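Local coordinates for protein alpha-rhamnosidase (Dictyoglomus thermophilum, PDB 6I60) that probably releases terminal non-reducing alpha-L-rhamnose from alpha-L-rhamnosides by hydrolysis, at residues A[559-564]-A[759-764]; A[613-618]-A[623-628]; A[875-880]-A[899-904]. All coordinates share one frame; numbering follows the deposited sequence.

Interaction 1 (A[559-564]-A[759-764]); sequences PAWSTA and TGIVAT
Val-762, which packs on Ala-560 across this contact, shares an oxygen with its neighbour: OD1 of Asp-612 accepts a hydrogen bond from the backbone N of Ala-763 and a weak one from that of Val-762, while OD2 takes the N of Gly-760, so one carboxylate holds the first turn of helix 761-773. The contact itself is purely apolar. Ile-761 does most to meet the indole of Trp-561. Its CD1 comes 3.5 Å from CH2 of Trp-561, and CZ2 of the same ring lies 3.9 Å from that methyl, so the far corner of the six-membered ring is what is touched. The two side chains cross at about a right angle, and the methyl approaches the ring obliquely. CG1 of Ile-761 sits between its backbone N and carbonyl carbon (chi1 61°), and the nearly extended chain beyond it carries CD1 to the tryptophan. One residue further along the helix, CG2 of Val-762 rests 4.0 Å from CB of Ala-560. Val-762 thus mainly meets the alanine, its CG2 only grazing CZ3 of Trp-561 at 4.5 Å. Trp-561 NE1 is hydrogen-bonded to a triethylene glycol, probably from the crystallisation liquor, which may nevertheless mark a pocket. All four touching residues are buried. The contact packs the short helix 559-562 against the start of helix 761-773 within the (alpha/alpha)6-barrel glycosidase domain of this family, with helix 626-648 packed against Ala-560 and Val-762 and helix 507-512 against Ile-761.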
loop_
_atom_site.group_PDB
_atom_site.type_symbol
_atom_site.label_atom_id
_atom_site.label_comp_id
_atom_site.label_asym_id
_atom_site.label_seq_id
_atom_site.Cartn_x
_atom_site.Cartn_y
_atom_site.Cartn_z
ATOM N N PRO A 559 19.393 -6.087 -7.801
ATOM C CA PRO A 559 19.589 -4.788 -7.135
ATOM C C PRO A 559 18.461 -3.803 -7.392
ATOM O O PRO A 559 18.099 -3.037 -6.491
ATOM C CB PRO A 559 20.925 -4.302 -7.712
ATOM C CG PRO A 559 21.636 -5.552 -8.110
ATOM C CD PRO A 559 20.568 -6.489 -8.594
ATOM N N ALA A 560 17.884 -3.808 -8.597
ATOM C CA ALA A 560 16.732 -2.957 -8.874
ATOM C C ALA A 560 15.493 -3.401 -8.110
ATOM O O ALA A 560 14.550 -2.615 -7.970
ATOM C CB ALA A 560 16.433 -2.939 -10.374
ATOM N N TRP A 561 15.475 -4.640 -7.623
ATOM C CA TRP A 561 14.363 -5.171 -6.846
ATOM C C TRP A 561 14.610 -5.032 -5.347
ATOM O O TRP A 561 13.774 -4.479 -4.624
ATOM C CB TRP A 561 14.129 -6.641 -7.215
ATOM C CG TRP A 561 13.082 -6.855 -8.272
ATOM C CD1 TRP A 561 11.960 -7.624 -8.165
ATOM C CD2 TRP A 561 13.063 -6.301 -9.594
ATOM N NE1 TRP A 561 11.242 -7.582 -9.335
ATOM C CE2 TRP A 561 11.897 -6.775 -10.228
ATOM C CE3 TRP A 561 13.916 -5.450 -10.302
ATOM C CZ2 TRP A 561 11.563 -6.425 -11.534
ATOM C CZ3 TRP A 561 13.582 -5.104 -11.598
ATOM C CH2 TRP A 561 12.416 -5.591 -12.200
ATOM N N SER A 562 15.761 -5.511 -4.870
ATOM C CA SER A 562 16.066 -5.493 -3.445
ATOM C C SER A 562 16.244 -4.088 -2.891
ATOM O O SER A 562 16.295 -3.930 -1.666
ATOM C CB SER A 562 17.325 -6.316 -3.171
ATOM O OG SER A 562 17.117 -7.683 -3.471
ATOM N N THR A 563 16.339 -3.071 -3.750
ATOM C CA THR A 563 16.443 -1.695 -3.280
ATOM C C THR A 563 15.182 -1.217 -2.572
ATOM O O THR A 563 15.196 -0.125 -1.993
ATOM C CB THR A 563 16.750 -0.762 -4.452
ATOM O OG1 THR A 563 17.097 0.536 -3.953
ATOM C CG2 THR A 563 15.539 -0.641 -5.362
ATOM N N ALA A 564 14.103 -2.003 -2.602
ATOM C CA ALA A 564 12.853 -1.598 -1.971
ATOM C C ALA A 564 12.976 -1.474 -0.458
ATOM O O ALA A 564 12.154 -0.792 0.162
ATOM C CB ALA A 564 11.745 -2.592 -2.319
ATOM N N THR A 759 11.632 2.673 -22.673
ATOM C CA THR A 759 12.164 2.338 -21.361
ATOM C C THR A 759 11.261 1.332 -20.664
ATOM O O THR A 759 10.044 1.315 -20.870
ATOM C CB THR A 759 12.303 3.588 -20.484
ATOM O OG1 THR A 759 11.048 4.279 -20.433
ATOM C CG2 THR A 759 13.366 4.520 -21.046
ATOM N N GLY A 760 11.870 0.499 -19.826
ATOM C CA GLY A 760 11.141 -0.460 -19.025
ATOM C C GLY A 760 10.587 0.165 -17.761
ATOM O O GLY A 760 10.406 1.381 -17.659
ATOM N N ILE A 761 10.324 -0.691 -16.771
ATOM C CA ILE A 761 9.711 -0.214 -15.536
ATOM C C ILE A 761 10.682 0.645 -14.735
ATOM O O ILE A 761 10.264 1.582 -14.043
ATOM C CB ILE A 761 9.188 -1.402 -14.705
ATOM C CG1 ILE A 761 10.330 -2.336 -14.307
ATOM C CG2 ILE A 761 8.139 -2.176 -15.480
ATOM C CD1 ILE A 761 9.930 -3.365 -13.277
ATOM N N VAL A 762 11.983 0.360 -14.820
ATOM C CA VAL A 762 12.961 1.078 -14.006
ATOM C C VAL A 762 13.167 2.490 -14.538
ATOM O O VAL A 762 13.040 3.474 -13.800
ATOM C CB VAL A 762 14.290 0.300 -13.950
ATOM C CG1 VAL A 762 15.415 1.210 -13.479
ATOM C CG2 VAL A 762 14.161 -0.919 -13.046
ATOM N N ALA A 763 13.490 2.613 -15.826
ATOM C CA ALA A 763 13.818 3.913 -16.394
ATOM C C ALA A 763 12.594 4.792 -16.618
ATOM O O ALA A 763 12.735 6.019 -16.671
ATOM C CB ALA A 763 14.579 3.735 -17.708
ATOM N N THR A 764 11.401 4.203 -16.754
ATOM C CA THR A 764 10.196 5.020 -16.869
ATOM C C THR A 764 9.947 5.819 -15.598
ATOM O O THR A 764 9.391 6.921 -15.656
ATOM C CB THR A 764 8.982 4.147 -17.186
ATOM O OG1 THR A 764 9.306 3.238 -18.245
ATOM C CG2 THR A 764 7.800 5.005 -17.612
#

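Interaction 2 (A[613-618]-A[623-628]); sequences WCQPGT and DNSGEL
Gln-615 and Asp-623 meet amide to carboxylate, each held more firmly by a partner beyond the pair. NE2 of Gln-615 hydrogen-bonds to OD2 of Asp-612, which also accepts the N of Gly-760 and so links this loop to the start of helix 761-773, and OD2 of Asp-623 is paired with the hydroxyl of Ser-720. Between the two groups NE2 makes two weak bonds. The one to OD2 of Asp-623 is long, 3.4 Å from NE2 of Gln-615, but nearly straight, 165° at the hydrogen. The one from NE2 to OD1 of Asp-623, at 3.3 Å, is bent to 141°. NE2 thus reaches both carboxylate oxygens, and the amide and carboxylate planes are turned 58° from each other. A stronger local bond steadies the acid: OG of Ser-625 donates to OD1 of Asp-623 at 3.0 Å, arriving from above the carboxylate plane. OD1 is thus shared by a hydroxyl and the amide. On the glutamine, OE1 takes the backbone N of Lys-622, so both ends of the amide are engaged and its rotation is probably fixed. CG of Gln-615 lies beside its backbone N, and from there the chain runs out extended to reach the aspartate. From Gln-615 to Thr-618 the backbone folds into a type II beta turn, closed by a weak bond from Thr-618 N to Gln-615 O. The whole contact ties this loop to the approach to helix 626-648, while helix 722-729 packs alongside, Thr-722 against Gln-615 and Asp-623, and Leu-723 against Ser-625.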
loop_
_atom_site.group_PDB
_atom_site.type_symbol
_atom_site.label_atom_id
_atom_site.label_comp_id
_atom_site.label_asym_id
_atom_site.label_seq_id
_atom_site.Cartn_x
_atom_site.Cartn_y
_atom_site.Cartn_z
ATOM N N TRP A 613 13.018 -3.976 -16.818
ATOM C CA TRP A 613 12.041 -5.000 -17.163
ATOM C C TRP A 613 10.983 -4.453 -18.116
ATOM O O TRP A 613 10.399 -3.391 -17.871
ATOM C CB TRP A 613 11.378 -5.526 -15.890
ATOM C CG TRP A 613 10.741 -6.877 -16.012
ATOM C CD1 TRP A 613 9.432 -7.186 -15.779
ATOM C CD2 TRP A 613 11.386 -8.105 -16.367
ATOM N NE1 TRP A 613 9.220 -8.530 -15.976
ATOM C CE2 TRP A 613 10.404 -9.116 -16.338
ATOM C CE3 TRP A 613 12.695 -8.447 -16.714
ATOM C CZ2 TRP A 613 10.693 -10.445 -16.636
ATOM C CZ3 TRP A 613 12.980 -9.765 -17.008
ATOM C CH2 TRP A 613 11.985 -10.749 -16.967
ATOM N N CYS A 614 10.750 -5.182 -19.207
ATOM C CA CYS A 614 9.647 -4.929 -20.135
ATOM C C CYS A 614 9.782 -3.568 -20.823
ATOM O O CYS A 614 8.935 -2.682 -20.689
ATOM C CB CYS A 614 8.298 -5.057 -19.423
ATOM S SG CYS A 614 7.925 -6.740 -18.913
ATOM N N GLN A 615 10.870 -3.421 -21.572
ATOM C CA GLN A 615 10.971 -2.329 -22.520
ATOM C C GLN A 615 10.055 -2.619 -23.708
ATOM O O GLN A 615 9.652 -3.764 -23.922
ATOM C CB GLN A 615 12.418 -2.156 -22.981
ATOM C CG GLN A 615 13.432 -2.096 -21.848
ATOM C CD GLN A 615 14.848 -1.859 -22.343
ATOM O OE1 GLN A 615 15.233 -2.331 -23.414
ATOM N NE2 GLN A 615 15.631 -1.122 -21.563
ATOM N N PRO A 616 9.687 -1.595 -24.479
ATOM C CA PRO A 616 8.781 -1.820 -25.618
ATOM C C PRO A 616 9.325 -2.873 -26.573
ATOM O O PRO A 616 10.431 -2.749 -27.105
ATOM C CB PRO A 616 8.699 -0.440 -26.280
ATOM C CG PRO A 616 8.957 0.511 -25.175
ATOM C CD PRO A 616 9.952 -0.159 -24.268
ATOM N N GLY A 617 8.536 -3.926 -26.773
ATOM C CA GLY A 617 8.895 -4.971 -27.710
ATOM C C GLY A 617 9.853 -6.007 -27.174
ATOM O O GLY A 617 10.573 -6.635 -27.956
ATOM N N THR A 618 9.878 -6.215 -25.861
ATOM C CA THR A 618 10.824 -7.140 -25.253
ATOM C C THR A 618 10.389 -7.419 -23.821
ATOM O O THR A 618 9.505 -6.754 -23.275
ATOM C CB THR A 618 12.248 -6.576 -25.276
ATOM O OG1 THR A 618 13.189 -7.635 -25.056
ATOM C CG2 THR A 618 12.410 -5.526 -24.188
ATOM N N ASP A 623 19.026 -3.252 -24.690
ATOM C CA ASP A 623 20.224 -2.429 -24.743
ATOM C C ASP A 623 21.377 -2.993 -23.923
ATOM O O ASP A 623 22.416 -2.334 -23.810
ATOM C CB ASP A 623 19.902 -1.010 -24.268
ATOM C CG ASP A 623 18.980 -0.997 -23.063
ATOM O OD1 ASP A 623 18.619 -2.089 -22.576
ATOM O OD2 ASP A 623 18.615 0.104 -22.603
ATOM N N ASN A 624 21.221 -4.192 -23.358
ATOM C CA ASN A 624 22.226 -4.794 -22.481
ATOM C C ASN A 624 22.601 -3.837 -21.352
ATOM O O ASN A 624 23.777 -3.598 -21.063
ATOM C CB ASN A 624 23.461 -5.226 -23.273
ATOM C CG ASN A 624 23.253 -6.539 -23.997
ATOM O OD1 ASN A 624 22.130 -7.035 -24.092
ATOM N ND2 ASN A 624 24.337 -7.110 -24.512
ATOM N N SER A 625 21.574 -3.278 -20.714
ATOM C CA SER A 625 21.737 -2.266 -19.681
ATOM C C SER A 625 21.617 -2.831 -18.273
ATOM O O SER A 625 21.647 -2.063 -17.307
ATOM C CB SER A 625 20.708 -1.149 -19.876
ATOM O OG SER A 625 19.383 -1.643 -19.756
ATOM N N GLY A 626 21.487 -4.152 -18.133
ATOM C CA GLY A 626 21.288 -4.730 -16.813
ATOM C C GLY A 626 22.412 -4.408 -15.846
ATOM O O GLY A 626 22.168 -4.105 -14.676
ATOM N N GLU A 627 23.660 -4.468 -16.320
ATOM C CA GLU A 627 24.791 -4.156 -15.452
ATOM C C GLU A 627 24.865 -2.666 -15.136
ATOM O O GLU A 627 25.402 -2.282 -14.091
ATOM C CB GLU A 627 26.096 -4.642 -16.089
ATOM C CG GLU A 627 26.601 -3.788 -17.245
ATOM C CD GLU A 627 25.741 -3.919 -18.491
ATOM O OE1 GLU A 627 25.267 -5.041 -18.773
ATOM O OE2 GLU A 627 25.539 -2.899 -19.187
ATOM N N LEU A 628 24.335 -1.816 -16.018
ATOM C CA LEU A 628 24.267 -0.386 -15.736
ATOM C C LEU A 628 23.152 -0.088 -14.742
ATOM O O LEU A 628 23.340 0.679 -13.792
ATOM C CB LEU A 628 24.053 0.395 -17.033
ATOM C CG LEU A 628 24.256 1.913 -17.016
ATOM C CD1 LEU A 628 25.021 2.362 -18.247
ATOM C CD2 LEU A 628 22.928 2.646 -16.917
#

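Interaction 3 (A[875-880]-A[899-904]); sequences WQKTEN and PKLFER
The end of a beta hairpin in the C-terminal all-beta domain forms one side of this contact: strand 869-877 runs out into the turn before its antiparallel partner 882-888. Phe-902, in the loop that leaves strand 893-899, brings the outer end of its ring to the backbone of that turn. CE2 of Phe-902 lies 3.6 Å from O of Asn-880, and CZ of the ring is 3.7 Å from the same oxygen. The other branch, CE1 of Phe-902, stands 4.1 Å from O of Glu-879. With CG of Phe-902 placed opposite its own carbonyl carbon (chi1 -46°), the ring projects to the turn. CB of Leu-901 sits over the centre of one ring face, 4.2 Å above it. Nearer the strand, CE of Lys-877 is 4.4 Å from CD1 of Leu-901, so the long lysine contributes its aliphatic part. Pro-899 and Lys-877 both also touch Phe-882 at the start of the next strand. With no hydrogen bond or salt bridge across the segments, the chemistry is one of ring carbons against carbonyl oxygens and methyl against methylene, consistent with mainly van der Waals contact, which fixes little direction at the domain surface.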
loop_
_atom_site.group_PDB
_atom_site.type_symbol
_atom_site.label_atom_id
_atom_site.label_comp_id
_atom_site.label_asym_id
_atom_site.label_seq_id
_atom_site.Cartn_x
_atom_site.Cartn_y
_atom_site.Cartn_z
ATOM N N TRP A 875 -3.571 26.229 -10.144
ATOM C CA TRP A 875 -3.073 27.221 -11.086
ATOM C C TRP A 875 -3.930 27.222 -12.341
ATOM O O TRP A 875 -4.411 26.173 -12.780
ATOM C CB TRP A 875 -1.597 26.979 -11.443
ATOM C CG TRP A 875 -1.303 25.675 -12.125
ATOM C CD1 TRP A 875 -0.859 24.526 -11.539
ATOM C CD2 TRP A 875 -1.403 25.394 -13.528
ATOM N NE1 TRP A 875 -0.687 23.546 -12.485
ATOM C CE2 TRP A 875 -1.014 24.053 -13.714
ATOM C CE3 TRP A 875 -1.790 26.146 -14.643
ATOM C CZ2 TRP A 875 -1.000 23.446 -14.970
ATOM C CZ3 TRP A 875 -1.778 25.542 -15.887
ATOM C CH2 TRP A 875 -1.385 24.205 -16.041
ATOM N N GLN A 876 -4.124 28.415 -12.904
ATOM C CA GLN A 876 -4.846 28.614 -14.152
ATOM C C GLN A 876 -3.977 29.432 -15.093
ATOM O O GLN A 876 -3.287 30.361 -14.661
ATOM C CB GLN A 876 -6.179 29.334 -13.927
ATOM C CG GLN A 876 -7.356 28.418 -13.659
ATOM C CD GLN A 876 -8.564 29.174 -13.139
ATOM O OE1 GLN A 876 -9.064 28.894 -12.046
ATOM N NE2 GLN A 876 -9.039 30.140 -13.918
ATOM N N LYS A 877 -4.015 29.091 -16.379
ATOM C CA LYS A 877 -3.199 29.752 -17.392
ATOM C C LYS A 877 -4.109 30.283 -18.491
ATOM O O LYS A 877 -4.737 29.504 -19.217
ATOM C CB LYS A 877 -2.151 28.798 -17.965
ATOM C CG LYS A 877 -1.141 29.468 -18.888
ATOM C CD LYS A 877 -0.374 28.438 -19.706
ATOM C CE LYS A 877 0.506 29.100 -20.756
ATOM N NZ LYS A 877 -0.291 29.658 -21.886
ATOM N N THR A 878 -4.184 31.604 -18.606
ATOM C CA THR A 878 -4.837 32.279 -19.714
ATOM C C THR A 878 -3.791 33.052 -20.513
ATOM O O THR A 878 -2.588 32.980 -20.241
ATOM C CB THR A 878 -5.950 33.203 -19.212
ATOM O OG1 THR A 878 -5.384 34.252 -18.416
ATOM C CG2 THR A 878 -6.952 32.423 -18.374
ATOM N N GLU A 879 -4.258 33.801 -21.513
ATOM C CA GLU A 879 -3.339 34.563 -22.349
ATOM C C GLU A 879 -2.706 35.730 -21.604
ATOM O O GLU A 879 -1.625 36.185 -21.994
ATOM C CB GLU A 879 -4.061 35.074 -23.597
ATOM C CG GLU A 879 -3.863 34.201 -24.826
ATOM C CD GLU A 879 -4.974 33.184 -25.001
ATOM O OE1 GLU A 879 -5.309 32.863 -26.161
ATOM O OE2 GLU A 879 -5.510 32.704 -23.979
ATOM N N ASN A 880 -3.342 36.217 -20.541
ATOM C CA ASN A 880 -2.844 37.368 -19.801
ATOM C C ASN A 880 -2.480 37.038 -18.362
ATOM O O ASN A 880 -1.398 37.415 -17.904
ATOM C CB ASN A 880 -3.880 38.505 -19.837
ATOM C CG ASN A 880 -5.304 38.004 -19.677
ATOM O OD1 ASN A 880 -5.579 36.814 -19.838
ATOM N ND2 ASN A 880 -6.220 38.915 -19.362
ATOM N N PRO A 899 6.472 30.553 -12.518
ATOM C CA PRO A 899 7.232 30.557 -13.775
ATOM C C PRO A 899 7.019 31.844 -14.556
ATOM O O PRO A 899 5.895 32.332 -14.702
ATOM C CB PRO A 899 6.667 29.349 -14.533
ATOM C CG PRO A 899 5.275 29.204 -14.013
ATOM C CD PRO A 899 5.289 29.678 -12.581
ATOM N N LYS A 900 8.121 32.396 -15.060
ATOM C CA LYS A 900 8.088 33.643 -15.825
ATOM C C LYS A 900 7.797 33.299 -17.280
ATOM O O LYS A 900 8.696 32.979 -18.059
ATOM C CB LYS A 900 9.400 34.405 -15.676
ATOM C CG LYS A 900 10.019 34.320 -14.290
ATOM C CD LYS A 900 11.013 35.444 -14.065
ATOM C CE LYS A 900 12.365 35.113 -14.671
ATOM N NZ LYS A 900 13.442 35.983 -14.121
ATOM N N LEU A 901 6.520 33.362 -17.649
ATOM C CA LEU A 901 6.088 33.089 -19.013
ATOM C C LEU A 901 5.889 34.356 -19.836
ATOM O O LEU A 901 5.505 34.263 -21.007
ATOM C CB LEU A 901 4.790 32.272 -19.006
ATOM C CG LEU A 901 4.679 31.183 -17.937
ATOM C CD1 LEU A 901 3.237 30.730 -17.777
ATOM C CD2 LEU A 901 5.583 30.001 -18.264
ATOM N N PHE A 902 6.143 35.528 -19.259
ATOM C CA PHE A 902 5.914 36.800 -19.926
ATOM C C PHE A 902 7.143 37.688 -19.793
ATOM O O PHE A 902 7.857 37.638 -18.788
ATOM C CB PHE A 902 4.689 37.521 -19.346
ATOM C CG PHE A 902 3.489 36.634 -19.170
ATOM C CD1 PHE A 902 2.944 35.958 -20.250
ATOM C CD2 PHE A 902 2.900 36.484 -17.924
ATOM C CE1 PHE A 902 1.836 35.146 -20.091
ATOM C CE2 PHE A 902 1.791 35.673 -17.760
ATOM C CZ PHE A 902 1.259 35.004 -18.843
ATOM N N GLU A 903 7.378 38.510 -20.818
ATOM C CA GLU A 903 8.531 39.405 -20.798
ATOM C C GLU A 903 8.401 40.438 -19.687
ATOM O O GLU A 903 9.360 40.700 -18.952
ATOM C CB GLU A 903 8.693 40.082 -22.159
ATOM C CG GLU A 903 9.560 39.297 -23.128
ATOM C CD GLU A 903 9.306 39.663 -24.575
ATOM O OE1 GLU A 903 9.466 40.853 -24.926
ATOM O OE2 GLU A 903 8.947 38.762 -25.362
ATOM N N ARG A 904 7.222 41.031 -19.552
ATOM C CA ARG A 904 6.902 41.921 -18.447
ATOM C C ARG A 904 5.664 41.394 -17.736
ATOM O O ARG A 904 4.771 40.836 -18.374
ATOM C CB ARG A 904 6.675 43.344 -18.938
ATOM C CG ARG A 904 6.330 44.319 -17.835
ATOM C CD ARG A 904 5.145 45.198 -18.189
ATOM N NE ARG A 904 4.730 45.144 -19.587
ATOM C CZ ARG A 904 3.597 44.579 -19.977
ATOM N NH1 ARG A 904 2.802 44.015 -19.082
ATOM N NH2 ARG A 904 3.251 44.572 -21.247
#

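Overall arrangement
From the N terminus, residues 559-564 come first, and interaction 1 closes a loop of 194 residues, about half of them helical, when 759-764 returns to them. Interaction 2 is nested inside that loop, closing only a few residues between 613-618 and 623-628. The two touch: N of Ile-761 probably hydrogen-bonds to O of Trp-613 at 2.9 Å, and CB of Trp-613 packs on the indole of Trp-561. Together they join helices 559-562 and 761-773 to the loop 613-618 that leads to helix 626-648. Interaction 3 follows in series, closing a small loop in the C-terminal beta domain. Its centre lies about 37 Å from that of interaction 1 and about 40 Å from that of interaction 2.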